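Local coordinates for protein carbamate kinase (PDB 2E9Y) that probably catalyses reversible phosphate transfer between ATP and carbamate, as expected of a carbamate kinase of the amino acid kinase family, at residues A282-G296 / V304-G316. Sequence-based numbering, arbitrary orientation. Where two conformers were deposited one is given.
Sequences AISFVERTGKPAVIG and VLSLQAGTVVMLG
Ala282 meets strand 311-314 through its methyl, CB lying 3.7 Å from Val313 CG2. One turn on, Val286 uses both branches: CG2 reaches Val313 CG1 at 3.8 Å, while CG1, set anti to the backbone N (chi1 176°), rests 3.4 Å from Leu315 CA, just past the strand. An alanine at Val286 would probably open a gap between helix and strand, leaving Val313 CG1 and the Leu315 backbone without their apolar cover. Gly290, the first residue beyond the helix, has positive phi, and its carbonyl O lies 3.3 Å from Leu315 CD1. Ala293 and Ile295 then form hydrogen-bonded antiparallel pairs with Val313 and Thr311; the bond from Val313 N to Ala293 O is 2.7 Å long with an N-H...O angle of 163°. Between them Val294, in a non-hydrogen-bonded pair with Val312, sends both methyls to 3.6 Å from Val304 CG1, and Leu307 CD2 packs on its CB. Gly296 CA lies 4.0 Å from Val304 CG2. The antiparallel pair, joined through helix 301-305, continues the main sheet: strand 293-297 lies between parallel strand 231-236 and strand 311-314, which also pairs in parallel with strand 255-257, and helix 258-266 packs on Ile283 and Val313.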
loop_
_atom_site.group_PDB
_atom_site.type_symbol
_atom_site.label_atom_id
_atom_site.label_comp_id
_atom_site.label_asym_id
_atom_site.label_seq_id
_atom_site.Cartn_x
_atom_site.Cartn_y
_atom_site.Cartn_z
ATOM N N ALA A 282 -24.256 -11.683 -2.238
ATOM C CA ALA A 282 -24.942 -12.297 -1.106
ATOM C C ALA A 282 -25.433 -13.698 -1.464
ATOM O O ALA A 282 -25.244 -14.646 -0.699
ATOM C CB ALA A 282 -26.117 -11.425 -0.672
ATOM N N ILE A 283 -26.060 -13.825 -2.629
ATOM C CA ILE A 283 -26.568 -15.120 -3.080
ATOM C C ILE A 283 -25.437 -16.136 -3.214
ATOM O O ILE A 283 -25.562 -17.275 -2.764
ATOM C CB ILE A 283 -27.283 -14.999 -4.444
ATOM C CG1 ILE A 283 -28.580 -14.202 -4.284
ATOM C CG2 ILE A 283 -27.562 -16.382 -5.010
ATOM C CD1 ILE A 283 -29.270 -13.863 -5.595
ATOM N N SER A 284 -24.330 -15.719 -3.825
ATOM C CA SER A 284 -23.190 -16.611 -4.010
ATOM C C SER A 284 -22.677 -17.154 -2.681
ATOM O O SER A 284 -22.346 -18.335 -2.566
ATOM C CB SER A 284 -22.061 -15.879 -4.742
ATOM O OG SER A 284 -20.932 -16.717 -4.917
ATOM N N PHE A 285 -22.616 -16.290 -1.674
ATOM C CA PHE A 285 -22.137 -16.700 -0.361
ATOM C C PHE A 285 -23.049 -17.778 0.214
ATOM O O PHE A 285 -22.581 -18.804 0.702
ATOM C CB PHE A 285 -22.095 -15.505 0.592
ATOM C CG PHE A 285 -21.566 -15.843 1.957
ATOM C CD1 PHE A 285 -20.219 -16.141 2.138
ATOM C CD2 PHE A 285 -22.417 -15.887 3.057
ATOM C CE1 PHE A 285 -19.724 -16.480 3.391
ATOM C CE2 PHE A 285 -21.933 -16.225 4.319
ATOM C CZ PHE A 285 -20.587 -16.522 4.488
ATOM N N VAL A 286 -24.356 -17.540 0.159
ATOM C CA VAL A 286 -25.308 -18.512 0.679
ATOM C C VAL A 286 -25.197 -19.851 -0.056
ATOM O O VAL A 286 -25.176 -20.911 0.575
ATOM C CB VAL A 286 -26.761 -17.990 0.568
ATOM C CG1 VAL A 286 -27.735 -19.065 1.029
ATOM C CG2 VAL A 286 -26.931 -16.740 1.424
ATOM N N GLU A 287 -25.112 -19.807 -1.383
ATOM C CA GLU A 287 -25.021 -21.032 -2.175
ATOM C C GLU A 287 -23.737 -21.820 -1.940
ATOM O O GLU A 287 -23.760 -23.049 -1.871
ATOM C CB GLU A 287 -25.143 -20.716 -3.668
ATOM C CG GLU A 287 -26.425 -19.992 -4.049
ATOM C CD GLU A 287 -26.517 -19.735 -5.538
ATOM O OE1 GLU A 287 -25.484 -19.364 -6.138
ATOM O OE2 GLU A 287 -27.616 -19.895 -6.105
ATOM N N ARG A 288 -22.617 -21.114 -1.808
ATOM C CA ARG A 288 -21.331 -21.776 -1.604
ATOM C C ARG A 288 -21.015 -22.190 -0.175
ATOM O O ARG A 288 -20.236 -23.119 0.034
ATOM C CB ARG A 288 -20.193 -20.890 -2.120
ATOM C CG ARG A 288 -20.274 -20.605 -3.610
ATOM C CD ARG A 288 -18.991 -19.978 -4.120
ATOM N NE ARG A 288 -17.844 -20.858 -3.924
ATOM C CZ ARG A 288 -16.618 -20.595 -4.363
ATOM N NH1 ARG A 288 -16.376 -19.474 -5.028
ATOM N NH2 ARG A 288 -15.634 -21.455 -4.141
ATOM N N THR A 289 -21.606 -21.514 0.809
ATOM C CA THR A 289 -21.321 -21.836 2.204
ATOM C C THR A 289 -22.518 -22.354 2.985
ATOM O O THR A 289 -22.355 -23.082 3.964
ATOM C CB THR A 289 -20.783 -20.612 2.966
ATOM O OG1 THR A 289 -21.856 -19.690 3.200
ATOM C CG2 THR A 289 -19.676 -19.929 2.168
ATOM N N GLY A 290 -23.717 -21.973 2.564
ATOM C CA GLY A 290 -24.905 -22.417 3.269
ATOM C C GLY A 290 -25.190 -21.555 4.485
ATOM O O GLY A 290 -26.082 -21.861 5.276
ATOM N N LYS A 291 -24.429 -20.477 4.643
ATOM C CA LYS A 291 -24.622 -19.563 5.765
ATOM C C LYS A 291 -25.308 -18.285 5.285
ATOM O O LYS A 291 -25.235 -17.934 4.106
ATOM C CB LYS A 291 -23.277 -19.222 6.413
ATOM C CG LYS A 291 -22.620 -20.394 7.129
ATOM C CD LYS A 291 -21.253 -20.012 7.673
ATOM C CE LYS A 291 -20.715 -21.068 8.632
ATOM N NZ LYS A 291 -20.577 -22.406 7.996
ATOM N N PRO A 292 -25.994 -17.580 6.193
ATOM C CA PRO A 292 -26.683 -16.342 5.816
ATOM C C PRO A 292 -25.740 -15.190 5.466
ATOM O O PRO A 292 -24.601 -15.135 5.923
ATOM C CB PRO A 292 -27.520 -16.015 7.053
ATOM C CG PRO A 292 -27.737 -17.346 7.695
ATOM C CD PRO A 292 -26.395 -18.007 7.545
ATOM N N ALA A 293 -26.236 -14.276 4.643
ATOM C CA ALA A 293 -25.490 -13.090 4.249
ATOM C C ALA A 293 -26.470 -11.956 4.510
ATOM O O ALA A 293 -27.680 -12.160 4.442
ATOM C CB ALA A 293 -25.125 -13.146 2.774
ATOM N N VAL A 294 -25.969 -10.770 4.826
ATOM C CA VAL A 294 -26.871 -9.658 5.081
ATOM C C VAL A 294 -26.410 -8.379 4.388
ATOM O O VAL A 294 -25.213 -8.093 4.310
ATOM C CB VAL A 294 -27.024 -9.421 6.605
ATOM C CG1 VAL A 294 -25.667 -9.104 7.230
ATOM C CG2 VAL A 294 -28.024 -8.303 6.858
ATOM N N ILE A 295 -27.374 -7.633 3.858
ATOM C CA ILE A 295 -27.101 -6.374 3.177
ATOM C C ILE A 295 -27.850 -5.282 3.924
ATOM O O ILE A 295 -29.077 -5.338 4.057
ATOM C CB ILE A 295 -27.583 -6.413 1.715
ATOM C CG1 ILE A 295 -26.819 -7.496 0.946
ATOM C CG2 ILE A 295 -27.372 -5.049 1.058
ATOM C CD1 ILE A 295 -27.366 -7.772 -0.442
ATOM N N GLY A 296 -27.118 -4.292 4.425
ATOM C CA GLY A 296 -27.766 -3.224 5.161
ATOM C C GLY A 296 -27.041 -1.895 5.130
ATOM O O GLY A 296 -26.097 -1.702 4.366
ATOM N N VAL A 304 -27.328 -4.767 11.945
ATOM C CA VAL A 304 -27.180 -5.605 10.748
ATOM C C VAL A 304 -26.424 -6.902 11.035
ATOM O O VAL A 304 -26.792 -7.977 10.577
ATOM C CB VAL A 304 -26.460 -4.818 9.637
ATOM C CG1 VAL A 304 -26.139 -5.761 8.477
ATOM C CG2 VAL A 304 -27.338 -3.692 9.123
ATOM N N LEU A 305 -25.308 -6.763 11.788
ATOM C CA LEU A 305 -24.457 -7.886 12.174
ATOM C C LEU A 305 -25.228 -8.925 13.006
ATOM O O LEU A 305 -24.982 -10.121 12.947
ATOM C CB LEU A 305 -23.273 -7.342 12.975
ATOM C CG LEU A 305 -22.071 -7.007 12.085
ATOM C CD1 LEU A 305 -21.336 -8.259 11.601
ATOM C CD2 LEU A 305 -22.462 -6.228 10.829
ATOM N N SER A 306 -26.169 -8.407 13.825
ATOM C CA SER A 306 -27.007 -9.288 14.647
ATOM C C SER A 306 -28.190 -9.883 13.859
ATOM O O SER A 306 -29.006 -10.644 14.380
ATOM C CB SER A 306 -27.531 -8.464 15.828
ATOM O OG SER A 306 -26.435 -8.019 16.632
ATOM N N LEU A 307 -28.275 -9.480 12.571
ATOM C CA LEU A 307 -29.359 -9.911 11.699
ATOM C C LEU A 307 -30.687 -9.288 12.116
ATOM O O LEU A 307 -31.757 -9.831 11.870
ATOM C CB LEU A 307 -29.431 -11.438 11.709
ATOM C CG LEU A 307 -28.130 -12.074 11.202
ATOM C CD1 LEU A 307 -28.253 -13.587 11.035
ATOM C CD2 LEU A 307 -27.681 -11.530 9.844
ATOM N N GLN A 308 -30.614 -8.135 12.807
ATOM C CA GLN A 308 -31.833 -7.477 13.267
ATOM C C GLN A 308 -32.187 -6.253 12.412
ATOM O O GLN A 308 -33.149 -5.546 12.650
ATOM C CB GLN A 308 -31.625 -7.045 14.715
ATOM C CG GLN A 308 -31.310 -8.214 15.646
ATOM C CD GLN A 308 -32.401 -9.255 15.545
ATOM O OE1 GLN A 308 -33.580 -9.006 15.741
ATOM N NE2 GLN A 308 -31.946 -10.493 15.266
ATOM N N ALA A 309 -31.323 -5.990 11.416
ATOM C CA ALA A 309 -31.593 -4.908 10.478
ATOM C C ALA A 309 -31.083 -5.277 9.095
ATOM O O ALA A 309 -30.307 -6.210 8.934
ATOM C CB ALA A 309 -30.875 -3.647 10.973
ATOM N N GLY A 310 -31.531 -4.561 8.071
ATOM C CA GLY A 310 -31.102 -4.869 6.718
ATOM C C GLY A 310 -31.807 -6.084 6.146
ATOM O O GLY A 310 -32.760 -6.596 6.735
ATOM N N THR A 311 -31.335 -6.551 4.996
ATOM C CA THR A 311 -31.928 -7.710 4.342
ATOM C C THR A 311 -31.099 -8.969 4.562
ATOM O O THR A 311 -29.950 -9.047 4.135
ATOM C CB THR A 311 -32.058 -7.482 2.824
ATOM O OG1 THR A 311 -32.863 -6.324 2.585
ATOM C CG2 THR A 311 -32.703 -8.690 2.153
ATOM N N VAL A 312 -31.685 -9.954 5.235
ATOM C CA VAL A 312 -30.989 -11.208 5.479
ATOM C C VAL A 312 -31.290 -12.174 4.335
ATOM O O VAL A 312 -32.448 -12.515 4.084
ATOM C CB VAL A 312 -31.437 -11.852 6.806
ATOM C CG1 VAL A 312 -30.660 -13.136 7.046
ATOM C CG2 VAL A 312 -31.227 -10.879 7.951
ATOM N N VAL A 313 -30.245 -12.592 3.630
ATOM C CA VAL A 313 -30.390 -13.525 2.521
ATOM C C VAL A 313 -30.204 -14.915 3.116
ATOM O O VAL A 313 -29.117 -15.262 3.579
ATOM C CB VAL A 313 -29.330 -13.253 1.427
ATOM C CG1 VAL A 313 -29.502 -14.230 0.278
ATOM C CG2 VAL A 313 -29.463 -11.814 0.928
ATOM N N MET A 314 -31.278 -15.702 3.101
ATOM C CA MET A 314 -31.276 -17.040 3.687
ATOM C C MET A 314 -31.095 -18.182 2.693
ATOM O O MET A 314 -31.304 -18.020 1.493
ATOM C CB MET A 314 -32.580 -17.247 4.465
ATOM C CG MET A 314 -32.959 -16.067 5.350
ATOM S SD MET A 314 -34.579 -16.252 6.128
ATOM C CE MET A 314 -35.667 -15.746 4.787
ATOM N N LEU A 315 -30.722 -19.346 3.217
ATOM C CA LEU A 315 -30.493 -20.537 2.407
ATOM C C LEU A 315 -31.787 -21.026 1.754
ATOM O O LEU A 315 -32.888 -20.817 2.245
ATOM C CB LEU A 315 -29.927 -21.631 3.315
ATOM C CG LEU A 315 -28.848 -22.472 2.626
ATOM C CD1 LEU A 315 -28.325 -23.596 3.523
ATOM C CD2 LEU A 315 -29.343 -23.143 1.344
ATOM N N GLY A 316 -31.626 -21.664 0.580
ATOM C CA GLY A 316 -32.794 -22.177 -0.125
ATOM C C GLY A 316 -33.393 -21.122 -1.059
ATOM O O GLY A 316 -34.561 -21.170 -1.422
ATOM O OXT GLY A 316 -32.732 -20.185 -1.484
#